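Local coordinates for autophagy-related protein 9 (Schizosaccharomyces pombe, PDB 7D0I) that scrambles phospholipids between the two leaflets of the membrane as a homotrimer, supplying membrane for the growing autophagosome, at residues Phe186-Leu199 with Ile276-His288. The protein carries 1 engineered substitution. Sequence-based numbering, arbitrary orientation.
Sequences FLQQVYTYYTGKGL and IPRLWQMREFYIH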
ATOM      1  N   PHE A 186       7.769 -32.661  29.339  1.00 34.66           N
ATOM      2  CA  PHE A 186       7.784 -31.449  30.149  1.00 34.66           C
ATOM      3  C   PHE A 186       7.084 -30.302  29.433  1.00 34.66           C
ATOM      4  O   PHE A 186       6.292 -29.575  30.040  1.00 34.66           O
ATOM      5  CB  PHE A 186       9.218 -31.064  30.500  1.00 34.66           C
ATOM      6  CG  PHE A 186       9.335 -29.724  31.154  1.00 34.66           C
ATOM      7  CD1 PHE A 186       8.969 -29.553  32.472  1.00 34.66           C
ATOM      8  CD2 PHE A 186       9.808 -28.636  30.449  1.00 34.66           C
ATOM      9  CE1 PHE A 186       9.071 -28.324  33.073  1.00 34.66           C
ATOM     10  CE2 PHE A 186       9.911 -27.405  31.047  1.00 34.66           C
ATOM     11  CZ  PHE A 186       9.544 -27.248  32.360  1.00 34.66           C
ATOM     12  N   LEU A 187       7.368 -30.122  28.145  1.00 28.77           N
ATOM     13  CA  LEU A 187       6.704 -29.065  27.387  1.00 28.77           C
ATOM     14  C   LEU A 187       5.215 -29.340  27.246  1.00 28.77           C
ATOM     15  O   LEU A 187       4.403 -28.413  27.294  1.00 28.77           O
ATOM     16  CB  LEU A 187       7.349 -28.919  26.017  1.00 28.77           C
ATOM     17  CG  LEU A 187       8.687 -28.199  25.967  1.00 28.77           C
ATOM     18  CD1 LEU A 187       9.212 -28.224  24.561  1.00 28.77           C
ATOM     19  CD2 LEU A 187       8.510 -26.782  26.431  1.00 28.77           C
ATOM     20  N   GLN A 188       4.835 -30.605  27.078  1.00 28.89           N
ATOM     21  CA  GLN A 188       3.416 -30.927  27.008  1.00 28.89           C
ATOM     22  C   GLN A 188       2.720 -30.620  28.323  1.00 28.89           C
ATOM     23  O   GLN A 188       1.569 -30.181  28.331  1.00 28.89           O
ATOM     24  CB  GLN A 188       3.215 -32.391  26.638  1.00 28.89           C
ATOM     25  CG  GLN A 188       3.690 -32.752  25.256  1.00 28.89           C
ATOM     26  CD  GLN A 188       3.367 -34.175  24.898  1.00 28.89           C
ATOM     27  OE1 GLN A 188       2.457 -34.773  25.462  1.00 28.89           O
ATOM     28  NE2 GLN A 188       4.113 -34.735  23.957  1.00 28.89           N
ATOM     29  N   GLN A 189       3.401 -30.838  29.447  1.00 30.45           N
ATOM     30  CA  GLN A 189       2.787 -30.532  30.732  1.00 30.45           C
ATOM     31  C   GLN A 189       2.704 -29.033  30.963  1.00 30.45           C
ATOM     32  O   GLN A 189       1.719 -28.542  31.515  1.00 30.45           O
ATOM     33  CB  GLN A 189       3.560 -31.205  31.859  1.00 30.45           C
ATOM     34  CG  GLN A 189       3.346 -32.689  31.932  1.00 30.45           C
ATOM     35  CD  GLN A 189       4.183 -33.322  33.006  1.00 30.45           C
ATOM     36  OE1 GLN A 189       4.747 -32.632  33.851  1.00 30.45           O
ATOM     37  NE2 GLN A 189       4.275 -34.643  32.983  1.00 30.45           N
ATOM     38  N   VAL A 190       3.730 -28.292  30.555  1.00 26.73           N
ATOM     39  CA  VAL A 190       3.643 -26.836  30.576  1.00 26.73           C
ATOM     40  C   VAL A 190       2.433 -26.371  29.783  1.00 26.73           C
ATOM     41  O   VAL A 190       1.660 -25.521  30.238  1.00 26.73           O
ATOM     42  CB  VAL A 190       4.945 -26.218  30.035  1.00 26.73           C
ATOM     43  CG1 VAL A 190       4.739 -24.769  29.708  1.00 26.73           C
ATOM     44  CG2 VAL A 190       6.047 -26.360  31.040  1.00 26.73           C
ATOM     45  N   TYR A 191       2.227 -26.951  28.602  1.00 20.27           N
ATOM     46  CA  TYR A 191       1.126 -26.512  27.756  1.00 20.27           C
ATOM     47  C   TYR A 191      -0.223 -26.881  28.350  1.00 20.27           C
ATOM     48  O   TYR A 191      -1.158 -26.079  28.303  1.00 20.27           O
ATOM     49  CB  TYR A 191       1.262 -27.091  26.359  1.00 20.27           C
ATOM     50  CG  TYR A 191       0.148 -26.662  25.456  1.00 20.27           C
ATOM     51  CD1 TYR A 191       0.090 -25.379  24.971  1.00 20.27           C
ATOM     52  CD2 TYR A 191      -0.857 -27.535  25.106  1.00 20.27           C
ATOM     53  CE1 TYR A 191      -0.926 -24.978  24.164  1.00 20.27           C
ATOM     54  CE2 TYR A 191      -1.877 -27.139  24.297  1.00 20.27           C
ATOM     55  CZ  TYR A 191      -1.904 -25.859  23.833  1.00 20.27           C
ATOM     56  OH  TYR A 191      -2.921 -25.454  23.024  1.00 20.27           O
ATOM     57  N   THR A 192      -0.361 -28.082  28.902  1.00 23.20           N
ATOM     58  CA  THR A 192      -1.649 -28.450  29.472  1.00 23.20           C
ATOM     59  C   THR A 192      -1.910 -27.765  30.798  1.00 23.20           C
ATOM     60  O   THR A 192      -3.066 -27.678  31.218  1.00 23.20           O
ATOM     61  CB  THR A 192      -1.760 -29.953  29.651  1.00 23.20           C
ATOM     62  OG1 THR A 192      -0.804 -30.392  30.615  1.00 23.20           O
ATOM     63  CG2 THR A 192      -1.513 -30.648  28.346  1.00 23.20           C
ATOM     64  N   TYR A 193      -0.878 -27.280  31.477  1.00 30.42           N
ATOM     65  CA  TYR A 193      -1.115 -26.417  32.621  1.00 30.42           C
ATOM     66  C   TYR A 193      -1.534 -25.031  32.174  1.00 30.42           C
ATOM     67  O   TYR A 193      -2.308 -24.370  32.865  1.00 30.42           O
ATOM     68  CB  TYR A 193       0.131 -26.332  33.493  1.00 30.42           C
ATOM     69  CG  TYR A 193      -0.088 -25.589  34.782  1.00 30.42           C
ATOM     70  CD1 TYR A 193      -0.552 -26.242  35.906  1.00 30.42           C
ATOM     71  CD2 TYR A 193       0.164 -24.236  34.873  1.00 30.42           C
ATOM     72  CE1 TYR A 193      -0.761 -25.570  37.080  1.00 30.42           C
ATOM     73  CE2 TYR A 193      -0.041 -23.556  36.039  1.00 30.42           C
ATOM     74  CZ  TYR A 193      -0.503 -24.227  37.140  1.00 30.42           C
ATOM     75  OH  TYR A 193      -0.708 -23.548  38.313  1.00 30.42           O
ATOM     76  N   TYR A 194      -1.034 -24.574  31.030  1.00 24.81           N
ATOM     77  CA  TYR A 194      -1.506 -23.308  30.487  1.00 24.81           C
ATOM     78  C   TYR A 194      -2.966 -23.395  30.066  1.00 24.81           C
ATOM     79  O   TYR A 194      -3.786 -22.565  30.466  1.00 24.81           O
ATOM     80  CB  TYR A 194      -0.646 -22.884  29.308  1.00 24.81           C
ATOM     81  CG  TYR A 194      -1.303 -21.823  28.481  1.00 24.81           C
ATOM     82  CD1 TYR A 194      -1.543 -20.573  29.004  1.00 24.81           C
ATOM     83  CD2 TYR A 194      -1.690 -22.075  27.183  1.00 24.81           C
ATOM     84  CE1 TYR A 194      -2.150 -19.609  28.260  1.00 24.81           C
ATOM     85  CE2 TYR A 194      -2.295 -21.114  26.432  1.00 24.81           C
ATOM     86  CZ  TYR A 194      -2.521 -19.882  26.975  1.00 24.81           C
ATOM     87  OH  TYR A 194      -3.127 -18.907  26.231  1.00 24.81           O
ATOM     88  N   THR A 195      -3.314 -24.388  29.246  1.00 25.58           N
ATOM     89  CA  THR A 195      -4.680 -24.483  28.751  1.00 25.58           C
ATOM     90  C   THR A 195      -5.664 -24.880  29.835  1.00 25.58           C
ATOM     91  O   THR A 195      -6.854 -24.584  29.707  1.00 25.58           O
ATOM     92  CB  THR A 195      -4.770 -25.476  27.603  1.00 25.58           C
ATOM     93  OG1 THR A 195      -4.418 -26.780  28.069  1.00 25.58           O
ATOM     94  CG2 THR A 195      -3.837 -25.084  26.514  1.00 25.58           C
ATOM     95  N   GLY A 196      -5.212 -25.557  30.880  1.00 27.78           N
ATOM     96  CA  GLY A 196      -6.084 -25.779  32.011  1.00 27.78           C
ATOM     97  C   GLY A 196      -6.290 -24.562  32.873  1.00 27.78           C
ATOM     98  O   GLY A 196      -7.180 -24.572  33.727  1.00 27.78           O
ATOM     99  N   LYS A 197      -5.481 -23.522  32.665  1.00 31.18           N
ATOM    100  CA  LYS A 197      -5.595 -22.247  33.368  1.00 31.18           C
ATOM    101  C   LYS A 197      -5.318 -22.405  34.858  1.00 31.18           C
ATOM    102  O   LYS A 197      -6.089 -21.958  35.706  1.00 31.18           O
ATOM    103  CB  LYS A 197      -6.957 -21.602  33.130  1.00 31.18           C
ATOM    104  CG  LYS A 197      -7.094 -20.990  31.767  1.00 31.18           C
ATOM    105  CD  LYS A 197      -8.523 -21.032  31.307  1.00 31.18           C
ATOM    106  CE  LYS A 197      -8.632 -20.541  29.888  1.00 31.18           C
ATOM    107  NZ  LYS A 197     -10.011 -20.697  29.359  1.00 31.18           N
ATOM    108  N   GLY A 198      -4.205 -23.041  35.175  1.00 31.93           N
ATOM    109  CA  GLY A 198      -3.714 -23.050  36.532  1.00 31.93           C
ATOM    110  C   GLY A 198      -4.246 -24.208  37.355  1.00 31.93           C
ATOM    111  O   GLY A 198      -5.237 -24.854  37.020  1.00 31.93           O
ATOM    112  N   LEU A 199      -3.558 -24.454  38.471  1.00 34.31           N
ATOM    113  CA  LEU A 199      -3.912 -25.568  39.342  1.00 34.31           C
ATOM    114  C   LEU A 199      -5.326 -25.419  39.878  1.00 34.31           C
ATOM    115  O   LEU A 199      -6.058 -26.404  39.991  1.00 34.31           O
ATOM    116  CB  LEU A 199      -2.908 -25.667  40.488  1.00 34.31           C
ATOM    117  CG  LEU A 199      -2.894 -26.935  41.334  1.00 34.31           C
ATOM    118  CD1 LEU A 199      -1.486 -27.203  41.797  1.00 34.31           C
ATOM    119  CD2 LEU A 199      -3.805 -26.801  42.527  1.00 34.31           C
ATOM    120  N   ILE A 276      -2.270 -34.889  41.290  1.00 55.99           N
ATOM    121  CA  ILE A 276      -2.158 -33.579  41.947  1.00 55.99           C
ATOM    122  C   ILE A 276      -0.715 -33.117  42.188  1.00 55.99           C
ATOM    123  O   ILE A 276      -0.412 -31.938  41.935  1.00 55.99           O
ATOM    124  CB  ILE A 276      -2.963 -33.568  43.256  1.00 55.99           C
ATOM    125  CG1 ILE A 276      -4.458 -33.664  42.959  1.00 55.99           C
ATOM    126  CG2 ILE A 276      -2.672 -32.311  44.054  1.00 55.99           C
ATOM    127  CD1 ILE A 276      -5.328 -33.579  44.186  1.00 55.99           C
ATOM    128  N   PRO A 277       0.208 -33.958  42.677  1.00 53.63           N
ATOM    129  CA  PRO A 277       1.569 -33.453  42.941  1.00 53.63           C
ATOM    130  C   PRO A 277       2.298 -32.939  41.710  1.00 53.63           C
ATOM    131  O   PRO A 277       3.059 -31.967  41.807  1.00 53.63           O
ATOM    132  CB  PRO A 277       2.278 -34.672  43.544  1.00 53.63           C
ATOM    133  CG  PRO A 277       1.197 -35.450  44.162  1.00 53.63           C
ATOM    134  CD  PRO A 277       0.031 -35.309  43.238  1.00 53.63           C
ATOM    135  N   ARG A 278       2.116 -33.583  40.559  1.00 48.35           N
ATOM    136  CA  ARG A 278       2.718 -33.074  39.333  1.00 48.35           C
ATOM    137  C   ARG A 278       2.172 -31.694  38.995  1.00 48.35           C
ATOM    138  O   ARG A 278       2.911 -30.811  38.542  1.00 48.35           O
ATOM    139  CB  ARG A 278       2.465 -34.053  38.194  1.00 48.35           C
ATOM    140  CG  ARG A 278       3.005 -33.609  36.862  1.00 48.35           C
ATOM    141  CD  ARG A 278       2.402 -34.432  35.742  1.00 48.35           C
ATOM    142  NE  ARG A 278       0.944 -34.344  35.721  1.00 48.35           N
ATOM    143  CZ  ARG A 278       0.264 -33.329  35.201  1.00 48.35           C
ATOM    144  NH1 ARG A 278      -1.058 -33.336  35.221  1.00 48.35           N
ATOM    145  NH2 ARG A 278       0.906 -32.299  34.666  1.00 48.35           N
ATOM    146  N   LEU A 279       0.872 -31.491  39.216  1.00 46.54           N
ATOM    147  CA  LEU A 279       0.294 -30.164  39.059  1.00 46.54           C
ATOM    148  C   LEU A 279       0.962 -29.165  39.986  1.00 46.54           C
ATOM    149  O   LEU A 279       1.198 -28.018  39.600  1.00 46.54           O
ATOM    150  CB  LEU A 279      -1.204 -30.201  39.329  1.00 46.54           C
ATOM    151  CG  LEU A 279      -2.078 -30.792  38.237  1.00 46.54           C
ATOM    152  CD1 LEU A 279      -3.524 -30.668  38.636  1.00 46.54           C
ATOM    153  CD2 LEU A 279      -1.813 -30.056  36.957  1.00 46.54           C
ATOM    154  N   TRP A 280       1.271 -29.576  41.216  1.00 49.18           N
ATOM    155  CA  TRP A 280       1.927 -28.635  42.120  1.00 49.18           C
ATOM    156  C   TRP A 280       3.329 -28.292  41.638  1.00 49.18           C
ATOM    157  O   TRP A 280       3.752 -27.130  41.710  1.00 49.18           O
ATOM    158  CB  TRP A 280       1.980 -29.190  43.539  1.00 49.18           C
ATOM    159  CG  TRP A 280       2.421 -28.145  44.502  1.00 49.18           C
ATOM    160  CD1 TRP A 280       3.699 -27.867  44.886  1.00 49.18           C
ATOM    161  CD2 TRP A 280       1.585 -27.208  45.180  1.00 49.18           C
ATOM    162  NE1 TRP A 280       3.707 -26.822  45.773  1.00 49.18           N
ATOM    163  CE2 TRP A 280       2.421 -26.400  45.970  1.00 49.18           C
ATOM    164  CE3 TRP A 280       0.207 -26.979  45.204  1.00 49.18           C
ATOM    165  CZ2 TRP A 280       1.926 -25.382  46.775  1.00 49.18           C
ATOM    166  CZ3 TRP A 280      -0.282 -25.971  45.999  1.00 49.18           C
ATOM    167  CH2 TRP A 280       0.575 -25.184  46.775  1.00 49.18           C
ATOM    168  N   GLN A 281       4.071 -29.292  41.168  1.00 46.19           N
ATOM    169  CA  GLN A 281       5.394 -29.025  40.610  1.00 46.19           C
ATOM    170  C   GLN A 281       5.306 -28.025  39.465  1.00 46.19           C
ATOM    171  O   GLN A 281       6.111 -27.089  39.379  1.00 46.19           O
ATOM    172  CB  GLN A 281       6.039 -30.321  40.128  1.00 46.19           C
ATOM    173  CG  GLN A 281       6.263 -31.350  41.212  1.00 46.19           C
ATOM    174  CD  GLN A 281       7.438 -31.011  42.101  1.00 46.19           C
ATOM    175  OE1 GLN A 281       8.242 -30.139  41.778  1.00 46.19           O
ATOM    176  NE2 GLN A 281       7.544 -31.704  43.227  1.00 46.19           N
ATOM    177  N   MET A 282       4.319 -28.199  38.585  1.00 41.08           N
ATOM    178  CA  MET A 282       4.197 -27.292  37.447  1.00 41.08           C
ATOM    179  C   MET A 282       3.746 -25.904  37.877  1.00 41.08           C
ATOM    180  O   MET A 282       4.182 -24.908  37.297  1.00 41.08           O
ATOM    181  CB  MET A 282       3.243 -27.875  36.411  1.00 41.08           C
ATOM    182  CG  MET A 282       3.205 -27.099  35.116  1.00 41.08           C
ATOM    183  SD  MET A 282       4.826 -26.879  34.386  1.00 41.08           S
ATOM    184  CE  MET A 282       5.298 -28.582  34.140  1.00 41.08           C
ATOM    185  N   ARG A 283       2.891 -25.812  38.894  1.00 44.17           N
ATOM    186  CA  ARG A 283       2.501 -24.503  39.407  1.00 44.17           C
ATOM    187  C   ARG A 283       3.698 -23.768  39.984  1.00 44.17           C
ATOM    188  O   ARG A 283       3.849 -22.555  39.789  1.00 44.17           O
ATOM    189  CB  ARG A 283       1.413 -24.655  40.463  1.00 44.17           C
ATOM    190  CG  ARG A 283       1.094 -23.371  41.191  1.00 44.17           C
ATOM    191  CD  ARG A 283       0.060 -23.594  42.270  1.00 44.17           C
ATOM    192  NE  ARG A 283      -0.139 -22.400  43.078  1.00 44.17           N
ATOM    193  CZ  ARG A 283       0.617 -22.075  44.119  1.00 44.17           C
ATOM    194  NH1 ARG A 283       1.624 -22.860  44.476  1.00 44.17           N
ATOM    195  NH2 ARG A 283       0.371 -20.968  44.803  1.00 44.17           N
ATOM    196  N   GLU A 284       4.563 -24.486  40.702  1.00 47.28           N
ATOM    197  CA  GLU A 284       5.785 -23.865  41.200  1.00 47.28           C
ATOM    198  C   GLU A 284       6.667 -23.401  40.051  1.00 47.28           C
ATOM    199  O   GLU A 284       7.200 -22.288  40.081  1.00 47.28           O
ATOM    200  CB  GLU A 284       6.545 -24.831  42.106  1.00 47.28           C
ATOM    201  CG  GLU A 284       5.874 -25.072  43.444  1.00 47.28           C
ATOM    202  CD  GLU A 284       5.732 -23.805  44.260  1.00 47.28           C
ATOM    203  OE1 GLU A 284       6.595 -22.911  44.138  1.00 47.28           O
ATOM    204  OE2 GLU A 284       4.754 -23.700  45.029  1.00 47.28           O
ATOM    205  N   PHE A 285       6.830 -24.238  39.025  1.00 42.63           N
ATOM    206  CA  PHE A 285       7.624 -23.820  37.873  1.00 42.63           C
ATOM    207  C   PHE A 285       7.033 -22.592  37.198  1.00 42.63           C
ATOM    208  O   PHE A 285       7.773 -21.767  36.654  1.00 42.63           O
ATOM    209  CB  PHE A 285       7.748 -24.959  36.867  1.00 42.63           C
ATOM    210  CG  PHE A 285       8.462 -24.574  35.608  1.00 42.63           C
ATOM    211  CD1 PHE A 285       7.758 -24.196  34.483  1.00 42.63           C
ATOM    212  CD2 PHE A 285       9.838 -24.584  35.549  1.00 42.63           C
ATOM    213  CE1 PHE A 285       8.414 -23.834  33.328  1.00 42.63           C
ATOM    214  CE2 PHE A 285      10.496 -24.227  34.395  1.00 42.63           C
ATOM    215  CZ  PHE A 285       9.783 -23.853  33.285  1.00 42.63           C
ATOM    216  N   TYR A 286       5.710 -22.456  37.212  1.00 41.31           N
ATOM    217  CA  TYR A 286       5.088 -21.301  36.574  1.00 41.31           C
ATOM    218  C   TYR A 286       5.302 -20.041  37.393  1.00 41.31           C
ATOM    219  O   TYR A 286       5.654 -18.988  36.850  1.00 41.31           O
ATOM    220  CB  TYR A 286       3.594 -21.556  36.362  1.00 41.31           C
ATOM    221  CG  TYR A 286       3.240 -21.917  34.943  1.00 41.31           C
ATOM    222  CD1 TYR A 286       2.759 -20.966  34.066  1.00 41.31           C
ATOM    223  CD2 TYR A 286       3.402 -23.205  34.478  1.00 41.31           C
ATOM    224  CE1 TYR A 286       2.444 -21.291  32.778  1.00 41.31           C
ATOM    225  CE2 TYR A 286       3.090 -23.535  33.195  1.00 41.31           C
ATOM    226  CZ  TYR A 286       2.614 -22.576  32.349  1.00 41.31           C
ATOM    227  OH  TYR A 286       2.304 -22.917  31.063  1.00 41.31           O
ATOM    228  N   ILE A 287       5.099 -20.125  38.708  1.00 47.80           N
ATOM    229  CA  ILE A 287       5.204 -18.932  39.544  1.00 47.80           C
ATOM    230  C   ILE A 287       6.655 -18.487  39.667  1.00 47.80           C
ATOM    231  O   ILE A 287       6.983 -17.317  39.446  1.00 47.80           O
ATOM    232  CB  ILE A 287       4.581 -19.182  40.925  1.00 47.80           C
ATOM    233  CG1 ILE A 287       3.112 -19.554  40.789  1.00 47.80           C
ATOM    234  CG2 ILE A 287       4.722 -17.945  41.783  1.00 47.80           C
ATOM    235  CD1 ILE A 287       2.440 -19.815  42.107  1.00 47.80           C
ATOM    236  N   HIS A 288       7.546 -19.411  40.024  1.00 48.91           N
ATOM    237  CA  HIS A 288       8.923 -19.035  40.322  1.00 48.91           C
ATOM    238  C   HIS A 288       9.739 -18.819  39.055  1.00 48.91           C
ATOM    239  O   HIS A 288      10.236 -17.717  38.803  1.00 48.91           O
ATOM    240  CB  HIS A 288       9.565 -20.103  41.211  1.00 48.91           C
ATOM    241  CG  HIS A 288       8.912 -20.246  42.550  1.00 48.91           C
ATOM    242  ND1 HIS A 288       7.968 -19.356  43.014  1.00 48.91           N
ATOM    243  CD2 HIS A 288       9.066 -21.172  43.523  1.00 48.91           C
ATOM    244  CE1 HIS A 288       7.566 -19.731  44.215  1.00 48.91           C
ATOM    245  NE2 HIS A 288       8.217 -20.830  44.548  1.00 48.91           N
TER
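Tyr193 and Met282 are the reciprocal knobs of a knobs-into-holes helix crossing, in a part of Atg9 that is probably cytoplasmic. The axes of segments 186-195 and 276-288 cross at -84° and come within 10.4 Å. The two knobs slide past each other in opposite directions, Tyr193 CB 3.6 Å from Met282 CG. Tyr193 sits among Leu279, Met282, Arg283 and Tyr286. Its CG is anti to the backbone N (chi1 -173°), which carries the ring across to the second helix. There Arg283 N lies over one ring face, and Tyr193 CD2 comes 3.4 Å from Tyr286 CD2, over the face of the Tyr286 ring. Tyr193 OH lies against Arg283 CB (3.2 Å) and also accepts a weak bond from Leu199 N. An alanine here would probably open a gap among Leu279, Met282, Arg283 and Tyr286, and leave Leu199 N without that hydroxyl.

Met282 is set among Phe186, Gln189, Val190 and Tyr193. Bends at chi2 (54°) and chi3 fold its chain so that SD rests 3.6 Å from Val190 CG2 and CE turns to Gln189 CB and the Phe186 ring. The hydroxyl of Tyr286 donates to Val190 O (2.8 Å) from above the carbonyl plane. Tyr194 N reaches the same oxygen from the opposite face, within the helix. Further along, the edge of Phe186 points into the face of Phe285 in a T-shaped pair. Trp177 adds a third ring to this pair.

After the Schellman motif at Lys197 the chain runs into helix 198-223, where Leu199 lays CD1 3.9 Å from Leu279 CB. Lys197 makes a cation-pi contact with Phe496 of a neighbouring subunit. The arrangement is a near-perpendicular helix-helix crossing with knobs from both helices, beside the detergent pocket to which Thr195 belongs.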